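Local atomic coordinates of sensory box histidine kinase/response regulator (Burkholderia thailandensis, PDB entry 3MR0), a protein that probably serves as a phosphorelay sensor kinase of a two-component system, this chain being its PAS-fold sensory domain. Residues A[22-27]-A[112-117]; A[59-64]-A[85-90]; A[96-101]-A[117-122]. All blocks are in the same frame, centred on the assembly; numbering follows the deposited sequence. Where two conformers were deposited one is given.

Contact 1: A[22-27]-A[112-117]; sequences LWDWNP and PYRMVG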
loop_
_atom_site.group_PDB
_atom_site.type_symbol
_atom_site.label_atom_id
_atom_site.label_comp_id
_atom_site.label_asym_id
_atom_site.label_seq_id
_atom_site.Cartn_x
_atom_site.Cartn_y
_atom_site.Cartn_z
ATOM N N LEU A 22 -5.985 7.167 2.332
ATOM C CA LEU A 22 -5.128 7.513 3.462
ATOM C C LEU A 22 -5.139 6.392 4.492
ATOM O O LEU A 22 -6.170 5.775 4.717
ATOM C CB LEU A 22 -5.599 8.844 4.073
ATOM C CG LEU A 22 -5.361 9.191 5.544
ATOM C CD1 LEU A 22 -4.022 9.883 5.758
ATOM C CD2 LEU A 22 -6.488 10.078 6.038
ATOM N N TRP A 23 -3.989 6.118 5.093
ATOM C CA TRP A 23 -3.910 5.158 6.191
ATOM C C TRP A 23 -3.076 5.679 7.386
ATOM O O TRP A 23 -2.139 6.446 7.210
ATOM C CB TRP A 23 -3.462 3.767 5.702
ATOM C CG TRP A 23 -2.140 3.685 4.959
ATOM C CD1 TRP A 23 -1.956 3.707 3.609
ATOM C CD2 TRP A 23 -0.837 3.511 5.537
ATOM N NE1 TRP A 23 -0.627 3.572 3.311
ATOM C CE2 TRP A 23 0.085 3.459 4.477
ATOM C CE3 TRP A 23 -0.360 3.403 6.856
ATOM C CZ2 TRP A 23 1.449 3.302 4.684
ATOM C CZ3 TRP A 23 0.989 3.253 7.060
ATOM C CH2 TRP A 23 1.881 3.200 5.982
ATOM N N ASP A 24 -3.454 5.290 8.597
ATOM C CA ASP A 24 -2.767 5.743 9.817
ATOM C C ASP A 24 -2.624 4.554 10.752
ATOM O O ASP A 24 -3.613 4.056 11.287
ATOM C CB ASP A 24 -3.573 6.857 10.488
ATOM C CG ASP A 24 -2.955 7.358 11.810
ATOM O OD1 ASP A 24 -1.935 6.837 12.278
ATOM O OD2 ASP A 24 -3.513 8.310 12.389
ATOM N N TRP A 25 -1.391 4.113 10.961
ATOM C CA TRP A 25 -1.129 2.807 11.542
ATOM C C TRP A 25 -0.316 2.838 12.842
ATOM O O TRP A 25 0.687 3.541 12.947
ATOM C CB TRP A 25 -0.419 1.982 10.485
ATOM C CG TRP A 25 -0.064 0.601 10.848
ATOM C CD1 TRP A 25 -0.916 -0.435 11.105
ATOM C CD2 TRP A 25 1.257 0.076 10.934
ATOM N NE1 TRP A 25 -0.201 -1.569 11.362
ATOM C CE2 TRP A 25 1.141 -1.282 11.266
ATOM C CE3 TRP A 25 2.535 0.630 10.777
ATOM C CZ2 TRP A 25 2.257 -2.102 11.442
ATOM C CZ3 TRP A 25 3.635 -0.173 10.948
ATOM C CH2 TRP A 25 3.497 -1.526 11.275
ATOM N N ASN A 26 -0.773 2.073 13.829
ATOM C CA ASN A 26 -0.080 1.963 15.101
ATOM C C ASN A 26 0.734 0.694 15.086
ATOM O O ASN A 26 0.184 -0.402 14.994
ATOM C CB ASN A 26 -1.063 1.959 16.276
ATOM C CG ASN A 26 -0.360 1.959 17.626
ATOM O OD1 ASN A 26 0.357 1.024 17.965
ATOM N ND2 ASN A 26 -0.565 3.013 18.399
ATOM N N PRO A 27 2.060 0.841 15.152
ATOM C CA PRO A 27 2.977 -0.295 15.010
ATOM C C PRO A 27 2.910 -1.313 16.150
ATOM O O PRO A 27 3.130 -2.492 15.901
ATOM C CB PRO A 27 4.361 0.373 14.935
ATOM C CG PRO A 27 4.082 1.764 14.417
ATOM C CD PRO A 27 2.770 2.132 15.072
ATOM N N PRO A 112 8.890 2.777 16.902
ATOM C CA PRO A 112 7.776 3.406 16.189
ATOM C C PRO A 112 6.505 3.469 17.055
ATOM O O PRO A 112 6.149 2.476 17.688
ATOM C CB PRO A 112 7.559 2.480 14.968
ATOM C CG PRO A 112 8.724 1.584 14.911
ATOM C CD PRO A 112 9.269 1.484 16.299
ATOM N N TYR A 113 5.839 4.618 17.084
ATOM C CA TYR A 113 4.531 4.699 17.721
ATOM C C TYR A 113 3.441 5.030 16.736
ATOM O O TYR A 113 2.275 4.878 17.048
ATOM C CB TYR A 113 4.506 5.732 18.852
ATOM C CG TYR A 113 4.826 7.160 18.432
ATOM C CD1 TYR A 113 3.835 8.029 17.987
ATOM C CD2 TYR A 113 6.120 7.650 18.524
ATOM C CE1 TYR A 113 4.139 9.328 17.630
ATOM C CE2 TYR A 113 6.422 8.930 18.168
ATOM C CZ TYR A 113 5.439 9.762 17.726
ATOM O OH TYR A 113 5.791 11.037 17.373
ATOM N N ARG A 114 3.807 5.483 15.541
ATOM C CA ARG A 114 2.813 5.847 14.540
ATOM C C ARG A 114 3.435 5.724 13.170
ATOM O O ARG A 114 4.636 5.740 13.054
ATOM C CB ARG A 114 2.323 7.289 14.772
ATOM C CG ARG A 114 1.123 7.715 13.944
ATOM C CD ARG A 114 0.747 9.140 14.238
ATOM N NE ARG A 114 -0.467 9.538 13.534
ATOM C CZ ARG A 114 -1.038 10.733 13.649
ATOM N NH1 ARG A 114 -0.506 11.652 14.440
ATOM N NH2 ARG A 114 -2.140 11.009 12.974
HETATM N N MSE A 115 2.604 5.583 12.140
HETATM C CA MSE A 115 3.056 5.646 10.739
HETATM C C MSE A 115 1.871 6.072 9.831
HETATM O O MSE A 115 0.784 5.497 9.891
HETATM C CB MSE A 115 3.660 4.301 10.306
HETATM C CG MSE A 115 4.370 4.350 8.963
HETATM SE SE MSE A 115 4.910 2.576 8.330
HETATM C CE MSE A 115 5.785 3.067 6.658
ATOM N N VAL A 116 2.089 7.083 8.999
ATOM C CA VAL A 116 1.010 7.606 8.168
ATOM C C VAL A 116 1.380 7.546 6.702
ATOM O O VAL A 116 2.516 7.822 6.337
ATOM C CB VAL A 116 0.677 9.056 8.513
ATOM C CG1 VAL A 116 -0.548 9.498 7.733
ATOM C CG2 VAL A 116 0.438 9.200 10.001
ATOM N N GLY A 117 0.421 7.201 5.857
ATOM C CA GLY A 117 0.696 7.115 4.444
ATOM C C GLY A 117 -0.541 6.965 3.601
ATOM O O GLY A 117 -1.662 7.193 4.038
HETATM O O HOH W 1 -0.673 5.091 16.187
#
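M115, W23 and G117 form the centre of this antiparallel strand pair, and each suits its place for a different reason. M115 is deposited as selenomethionine. Its straight side chain (chi1 -170°, chi2 -172°) runs out between two indoles, where its polarisable SE makes Met-aromatic contacts with both. SE lies 3.9 Å from CH2 of W23, in the plane of that ring and at its edge, and approaches the W25 ring obliquely. M115 CB meets the edge of the W25 ring at CE3, 3.9 Å away.

The W23 ring leans over the neighbouring strand, one face on the backbone of G117. With CG held between the backbone N and the carbonyl carbon (chi1 57°), the indole turns that face to G117, whose CA makes a CH-pi contact 4.0 Å from the centroid of the five-membered ring. Glycine, with no side chain, lets the indole lie directly on its backbone. The backbones of the two residues bond in both directions, W23 N to G117 O (2.8 Å) and G117 N to W23 O (3.0 Å).

Across the sheet from the indoles, the extended arm of R114 reaches the carboxylate of D24. In this salt bridge R114 NH2 bonds D24 OD2 at 3.1 Å from above the carboxylate plane, while R114 NE makes a weak bond to D24 OD1. At the end of the pair, P27 CG packs on P112 CB at 3.6 Å.

R114 and Y113 both face L105, a classic beta bulge in strand 112-121. That strand lies between strands 21-25 and 95-106, and strand 32-34 flanks 21-25 on its other edge. Helix 65-78 packs against W25, P112 and M115, and helix 11-17 touches L22.

Contact 2: A[59-64]-A[85-90]; sequences SIHPDD and EYRVRT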
loop_
_atom_site.group_PDB
_atom_site.type_symbol
_atom_site.label_atom_id
_atom_site.label_comp_id
_atom_site.label_asym_id
_atom_site.label_seq_id
_atom_site.Cartn_x
_atom_site.Cartn_y
_atom_site.Cartn_z
ATOM N N SER A 59 -4.272 -9.711 3.207
ATOM C CA SER A 59 -4.622 -9.775 1.788
ATOM C C SER A 59 -3.471 -9.708 0.762
ATOM O O SER A 59 -3.702 -9.853 -0.436
ATOM C CB SER A 59 -5.626 -8.672 1.501
ATOM O OG SER A 59 -5.085 -7.427 1.909
ATOM N N ILE A 60 -2.248 -9.483 1.232
ATOM C CA ILE A 60 -1.106 -9.372 0.329
ATOM C C ILE A 60 -0.922 -10.636 -0.507
ATOM O O ILE A 60 -1.145 -11.750 -0.027
ATOM C CB ILE A 60 0.194 -9.049 1.075
ATOM C CG1 ILE A 60 0.081 -7.685 1.749
ATOM C CG2 ILE A 60 1.373 -9.036 0.124
ATOM C CD1 ILE A 60 1.395 -6.983 1.857
ATOM N N HIS A 61 -0.527 -10.459 -1.765
ATOM C CA HIS A 61 -0.279 -11.587 -2.665
ATOM C C HIS A 61 0.897 -12.397 -2.124
ATOM O O HIS A 61 1.900 -11.819 -1.730
ATOM C CB HIS A 61 0.069 -11.063 -4.055
ATOM C CG HIS A 61 -0.247 -12.020 -5.155
ATOM N ND1 HIS A 61 0.100 -13.351 -5.103
ATOM C CD2 HIS A 61 -0.876 -11.841 -6.338
ATOM C CE1 HIS A 61 -0.309 -13.956 -6.203
ATOM N NE2 HIS A 61 -0.898 -13.060 -6.972
ATOM N N PRO A 62 0.786 -13.734 -2.107
ATOM C CA PRO A 62 1.888 -14.581 -1.629
ATOM C C PRO A 62 3.259 -14.242 -2.199
ATOM O O PRO A 62 4.214 -14.351 -1.449
ATOM C CB PRO A 62 1.475 -15.990 -2.066
ATOM C CG PRO A 62 0.276 -15.798 -2.987
ATOM C CD PRO A 62 -0.375 -14.539 -2.514
ATOM N N ASP A 63 3.367 -13.850 -3.467
ATOM C CA ASP A 63 4.678 -13.534 -4.052
ATOM C C ASP A 63 5.324 -12.234 -3.551
ATOM O O ASP A 63 6.544 -12.095 -3.590
ATOM C CB ASP A 63 4.618 -13.529 -5.578
ATOM C CG ASP A 63 4.614 -14.908 -6.154
ATOM O OD1 ASP A 63 4.634 -15.877 -5.374
ATOM O OD2 ASP A 63 4.584 -15.027 -7.392
ATOM N N ASP A 64 4.506 -11.299 -3.068
ATOM C CA ASP A 64 4.997 -9.997 -2.615
ATOM C C ASP A 64 5.207 -9.890 -1.103
ATOM O O ASP A 64 5.855 -8.957 -0.625
ATOM C CB ASP A 64 4.014 -8.900 -3.041
ATOM C CG ASP A 64 3.881 -8.794 -4.543
ATOM O OD1 ASP A 64 4.882 -9.099 -5.251
ATOM O OD2 ASP A 64 2.772 -8.413 -5.012
ATOM N N GLU A 85 5.477 -1.139 -4.355
ATOM C CA GLU A 85 4.330 -1.517 -5.132
ATOM C C GLU A 85 4.095 -2.997 -4.944
ATOM O O GLU A 85 5.030 -3.794 -4.948
ATOM C CB GLU A 85 4.525 -1.129 -6.598
ATOM C CG GLU A 85 4.610 0.388 -6.761
ATOM C CD GLU A 85 4.645 0.854 -8.208
ATOM O OE1 GLU A 85 5.001 0.056 -9.100
ATOM O OE2 GLU A 85 4.307 2.036 -8.437
ATOM N N TYR A 86 2.840 -3.372 -4.744
ATOM C CA TYR A 86 2.519 -4.781 -4.551
ATOM C C TYR A 86 1.053 -5.120 -4.807
ATOM O O TYR A 86 0.232 -4.230 -4.998
ATOM C CB TYR A 86 2.950 -5.248 -3.160
ATOM C CG TYR A 86 2.269 -4.569 -1.986
ATOM C CD1 TYR A 86 1.123 -5.119 -1.397
ATOM C CD2 TYR A 86 2.805 -3.422 -1.433
ATOM C CE1 TYR A 86 0.527 -4.524 -0.306
ATOM C CE2 TYR A 86 2.226 -2.819 -0.344
ATOM C CZ TYR A 86 1.089 -3.374 0.221
ATOM O OH TYR A 86 0.533 -2.760 1.323
ATOM N N ARG A 87 0.738 -6.414 -4.813
ATOM C CA ARG A 87 -0.607 -6.873 -5.088
ATOM C C ARG A 87 -1.348 -7.165 -3.799
ATOM O O ARG A 87 -0.796 -7.779 -2.881
ATOM C CB ARG A 87 -0.586 -8.126 -5.979
ATOM C CG ARG A 87 -0.244 -7.856 -7.441
ATOM C CD ARG A 87 0.345 -9.079 -8.090
ATOM N NE ARG A 87 1.593 -9.456 -7.435
ATOM C CZ ARG A 87 2.407 -10.424 -7.848
ATOM N NH1 ARG A 87 2.104 -11.128 -8.937
ATOM N NH2 ARG A 87 3.523 -10.685 -7.178
ATOM N N VAL A 88 -2.602 -6.713 -3.748
ATOM C CA VAL A 88 -3.532 -7.014 -2.661
ATOM C C VAL A 88 -4.828 -7.622 -3.194
ATOM O O VAL A 88 -5.308 -7.253 -4.270
ATOM C CB VAL A 88 -3.892 -5.783 -1.794
ATOM C CG1 VAL A 88 -2.712 -5.349 -0.962
ATOM C CG2 VAL A 88 -4.430 -4.650 -2.634
ATOM N N ARG A 89 -5.375 -8.571 -2.437
ATOM C CA ARG A 89 -6.635 -9.213 -2.775
ATOM C C ARG A 89 -7.792 -8.302 -2.355
ATOM O O ARG A 89 -7.958 -7.973 -1.173
ATOM C CB ARG A 89 -6.735 -10.588 -2.092
ATOM C CG ARG A 89 -7.825 -11.489 -2.650
ATOM C CD ARG A 89 -7.859 -12.844 -1.956
ATOM N NE ARG A 89 -6.862 -13.795 -2.459
ATOM C CZ ARG A 89 -7.089 -14.690 -3.421
ATOM N NH1 ARG A 89 -8.279 -14.750 -4.004
ATOM N NH2 ARG A 89 -6.126 -15.524 -3.802
ATOM N N THR A 90 -8.577 -7.878 -3.335
ATOM C CA THR A 90 -9.715 -6.997 -3.090
ATOM C C THR A 90 -10.934 -7.779 -2.549
ATOM O O THR A 90 -10.919 -9.011 -2.471
ATOM C CB THR A 90 -10.062 -6.217 -4.363
ATOM O OG1 THR A 90 -10.390 -7.131 -5.406
ATOM C CG2 THR A 90 -8.865 -5.400 -4.813
HETATM O O HOH W 2 5.905 -12.648 -8.516
#
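The guanidinium of R87 has the H61 imidazole over one face and the D64 carboxylate at its edge. R87 CZ lies 3.8 Å above the imidazole plane, toward the rim of the ring, and the two planes are 35° apart. A water also sits at the guanidinium edge, donating to D63 OD2 and accepting a weak bond from R87 NH2. The H61 ring stacks with F95 as well. In the conformer given, I60 CD1 approaches the ring of the buried Y86 obliquely, 3.4 Å from CE1.

R87 grips D64 side-on, in a salt bridge: R87 NE bonds D64 OD2 at 2.9 Å on its syn side, and R87 NH2 bonds D64 OD1 at 2.8 Å. OD2 also accepts the backbone N of R87 on its anti side, also at 2.9 Å, the two donors coming from opposite faces of the carboxylate plane. The bend of the arginine at chi3 (-62°) folds its head back to the carboxylate. Aspartate is short enough to serve the backbone and the side chain of one residue together, and OD1 has a further salt bridge to R67, so the charge of the buried D64 is probably balanced by two arginines.

Backbone bonds R89 N to S59 O (2.9 Å) and H61 N to R87 O (2.9 Å) flank the single bridge of I60 with V88. The segment 59-64 thus fastens to the edge strand 82-89 just before helix 65-78, and S59, Y86 and V88 line a pocket holding a PG5 molecule, probably from the crystallisation liquor, consistent with the ligand-binding cavity of many PAS domains.

Contact 3: A[96-101]-A[117-122]; sequences RWIQSR and GWIMDV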
loop_
_atom_site.group_PDB
_atom_site.type_symbol
_atom_site.label_atom_id
_atom_site.label_comp_id
_atom_site.label_asym_id
_atom_site.label_seq_id
_atom_site.Cartn_x
_atom_site.Cartn_y
_atom_site.Cartn_z
ATOM N N ARG A 96 -5.392 -6.442 -7.189
ATOM C CA ARG A 96 -5.000 -5.194 -7.824
ATOM C C ARG A 96 -3.592 -4.814 -7.355
ATOM O O ARG A 96 -3.145 -5.247 -6.295
ATOM C CB ARG A 96 -5.979 -4.065 -7.461
ATOM C CG ARG A 96 -7.464 -4.387 -7.668
ATOM C CD ARG A 96 -7.919 -4.381 -9.151
ATOM N NE ARG A 96 -7.854 -3.050 -9.769
ATOM C CZ ARG A 96 -8.308 -2.739 -10.984
ATOM N NH1 ARG A 96 -8.172 -1.490 -11.429
ATOM N NH2 ARG A 96 -8.902 -3.659 -11.747
ATOM N N TRP A 97 -2.890 -4.001 -8.131
ATOM C CA TRP A 97 -1.626 -3.460 -7.675
ATOM C C TRP A 97 -1.886 -2.127 -6.999
ATOM O O TRP A 97 -2.676 -1.327 -7.481
ATOM C CB TRP A 97 -0.666 -3.216 -8.833
ATOM C CG TRP A 97 -0.081 -4.448 -9.424
ATOM C CD1 TRP A 97 -0.645 -5.256 -10.371
ATOM C CD2 TRP A 97 1.202 -4.999 -9.135
ATOM N NE1 TRP A 97 0.207 -6.292 -10.674
ATOM C CE2 TRP A 97 1.352 -6.154 -9.927
ATOM C CE3 TRP A 97 2.237 -4.642 -8.266
ATOM C CZ2 TRP A 97 2.506 -6.942 -9.887
ATOM C CZ3 TRP A 97 3.383 -5.439 -8.231
ATOM C CH2 TRP A 97 3.505 -6.561 -9.040
ATOM N N ILE A 98 -1.218 -1.909 -5.875
ATOM C CA ILE A 98 -1.186 -0.603 -5.234
ATOM C C ILE A 98 0.266 -0.147 -5.067
ATOM O O ILE A 98 1.177 -0.970 -4.901
ATOM C CB ILE A 98 -1.873 -0.617 -3.830
ATOM C CG1 ILE A 98 -1.277 -1.704 -2.918
ATOM C CG2 ILE A 98 -3.375 -0.774 -3.949
ATOM C CD1 ILE A 98 -1.852 -1.701 -1.491
ATOM N N GLN A 99 0.483 1.164 -5.120
ATOM C CA GLN A 99 1.712 1.755 -4.586
ATOM C C GLN A 99 1.402 2.227 -3.159
ATOM O O GLN A 99 0.382 2.878 -2.938
ATOM C CB GLN A 99 2.174 2.938 -5.437
ATOM C CG GLN A 99 3.347 3.680 -4.835
ATOM C CD GLN A 99 3.692 4.944 -5.590
ATOM O OE1 GLN A 99 2.834 5.530 -6.251
ATOM N NE2 GLN A 99 4.940 5.384 -5.476
ATOM N N SER A 100 2.251 1.867 -2.195
ATOM C CA SER A 100 2.068 2.289 -0.796
ATOM C C SER A 100 3.293 3.070 -0.345
ATOM O O SER A 100 4.428 2.602 -0.484
ATOM C CB SER A 100 1.801 1.098 0.133
ATOM O OG SER A 100 1.464 1.504 1.446
ATOM N N ARG A 101 3.050 4.252 0.215
ATOM C CA ARG A 101 4.108 5.142 0.692
ATOM C C ARG A 101 3.738 5.679 2.071
ATOM O O ARG A 101 2.594 6.022 2.326
ATOM C CB ARG A 101 4.309 6.294 -0.296
ATOM C CG ARG A 101 5.463 7.214 0.014
ATOM C CD ARG A 101 5.553 8.357 -1.011
ATOM N NE ARG A 101 5.889 7.902 -2.366
ATOM C CZ ARG A 101 6.158 8.717 -3.390
ATOM N NH1 ARG A 101 6.130 10.030 -3.226
ATOM N NH2 ARG A 101 6.454 8.215 -4.580
ATOM N N GLY A 117 0.421 7.201 5.857
ATOM C CA GLY A 117 0.696 7.115 4.444
ATOM C C GLY A 117 -0.541 6.965 3.601
ATOM O O GLY A 117 -1.662 7.193 4.038
ATOM N N TRP A 118 -0.326 6.587 2.356
ATOM C CA TRP A 118 -1.416 6.453 1.416
ATOM C C TRP A 118 -1.247 5.225 0.533
ATOM O O TRP A 118 -0.197 4.579 0.520
ATOM C CB TRP A 118 -1.527 7.714 0.556
ATOM C CG TRP A 118 -0.220 8.237 -0.060
ATOM C CD1 TRP A 118 0.542 9.278 0.406
ATOM C CD2 TRP A 118 0.432 7.784 -1.261
ATOM N NE1 TRP A 118 1.618 9.481 -0.406
ATOM C CE2 TRP A 118 1.581 8.581 -1.440
ATOM C CE3 TRP A 118 0.167 6.768 -2.196
ATOM C CZ2 TRP A 118 2.461 8.401 -2.503
ATOM C CZ3 TRP A 118 1.044 6.584 -3.256
ATOM C CH2 TRP A 118 2.178 7.399 -3.400
ATOM N N ILE A 119 -2.290 4.901 -0.206
ATOM C CA ILE A 119 -2.186 3.922 -1.257
ATOM C C ILE A 119 -2.821 4.503 -2.524
ATOM O O ILE A 119 -3.741 5.312 -2.451
ATOM C CB ILE A 119 -2.850 2.572 -0.874
ATOM C CG1 ILE A 119 -4.348 2.746 -0.577
ATOM C CG2 ILE A 119 -2.117 1.932 0.291
ATOM C CD1 ILE A 119 -5.114 1.435 -0.482
HETATM N N MSE A 120 -2.311 4.095 -3.681
HETATM C CA MSE A 120 -2.944 4.405 -4.959
HETATM C C MSE A 120 -3.066 3.123 -5.758
HETATM O O MSE A 120 -2.181 2.260 -5.667
HETATM C CB MSE A 120 -2.141 5.447 -5.742
HETATM C CG MSE A 120 -2.359 6.852 -5.257
HETATM SE SE MSE A 120 -1.784 8.190 -6.549
HETATM C CE MSE A 120 0.122 8.103 -6.296
ATOM N N ASP A 121 -4.143 2.994 -6.526
ATOM C CA ASP A 121 -4.304 1.830 -7.394
ATOM C C ASP A 121 -3.537 2.061 -8.669
ATOM O O ASP A 121 -3.901 2.942 -9.438
ATOM C CB ASP A 121 -5.770 1.551 -7.743
ATOM C CG ASP A 121 -5.951 0.194 -8.406
ATOM O OD1 ASP A 121 -5.299 -0.067 -9.432
ATOM O OD2 ASP A 121 -6.712 -0.643 -7.886
ATOM N N VAL A 122 -2.476 1.279 -8.875
ATOM C CA VAL A 122 -1.602 1.409 -10.048
ATOM C C VAL A 122 -1.693 0.187 -10.976
ATOM O O VAL A 122 -0.754 -0.113 -11.706
ATOM C CB VAL A 122 -0.114 1.657 -9.650
ATOM C CG1 VAL A 122 0.037 2.984 -8.893
ATOM C CG2 VAL A 122 0.453 0.474 -8.855
#
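Strands 95-106 and 112-121 form a beta hairpin in the antiparallel sheet of the PAS fold; Q99 and R101 meet M120 and W118 across it, and I98 meets I119. Q99 N bonds M120 O at 2.9 Å and M120 N returns to Q99 O at 3.0 Å; R101 and W118 form the second hydrogen-bonded pair.

The broad indole of W118 suits its place: a flat face for the aliphatic part of R101 and an edge of C-H groups for the oxygen of Q99. R101 lies alongside it, with CB over the six-membered ring in a CH-pi contact, 3.9 Å from the centroid, and CD 3.4 Å from CZ2. Q99 stretches out fully, bringing OE1 in plane to the ring edge, 3.5 Å from CH2, with its amide nearly perpendicular to the indole. D83 takes the polar ends of both, Q99 NE2 and R101 NE. On the opposite face of the sheet, I98 CD1 packs on I119 CG2 at 4.1 Å beside helix 36-41.

Where strand 112-121 ends, beside the start of 95-106, R96 NE makes a salt bridge to D121 OD2 on its syn side at 3.3 Å, long but straight (173°). D121 OD1 bonds T123 OG1, so this carboxylate probably helps balance R96 while tying the strand end to the start of helix 123-140.

The three contacts belong to one antiparallel sheet. Contacts 1 and 3 share G117 on strand 112-121, with centres about 15 Å apart; where they touch, W23 NE1 reaches W118 O at 3.0 Å, probably a weak hydrogen bond. Contacts 2 and 3, about 11 Å apart between centres, are joined by neighbouring strands 82-89 and 95-106, through Y86 O to I98 N at 2.9 Å. Contacts 1 and 2 do not touch, their nearest atoms being about 7 Å apart. Yet all three supply one pocket holding a PG5 molecule, probably from the crystallisation liquor: W23 and W25, then S59, Y86 and V88, then I98 and S100.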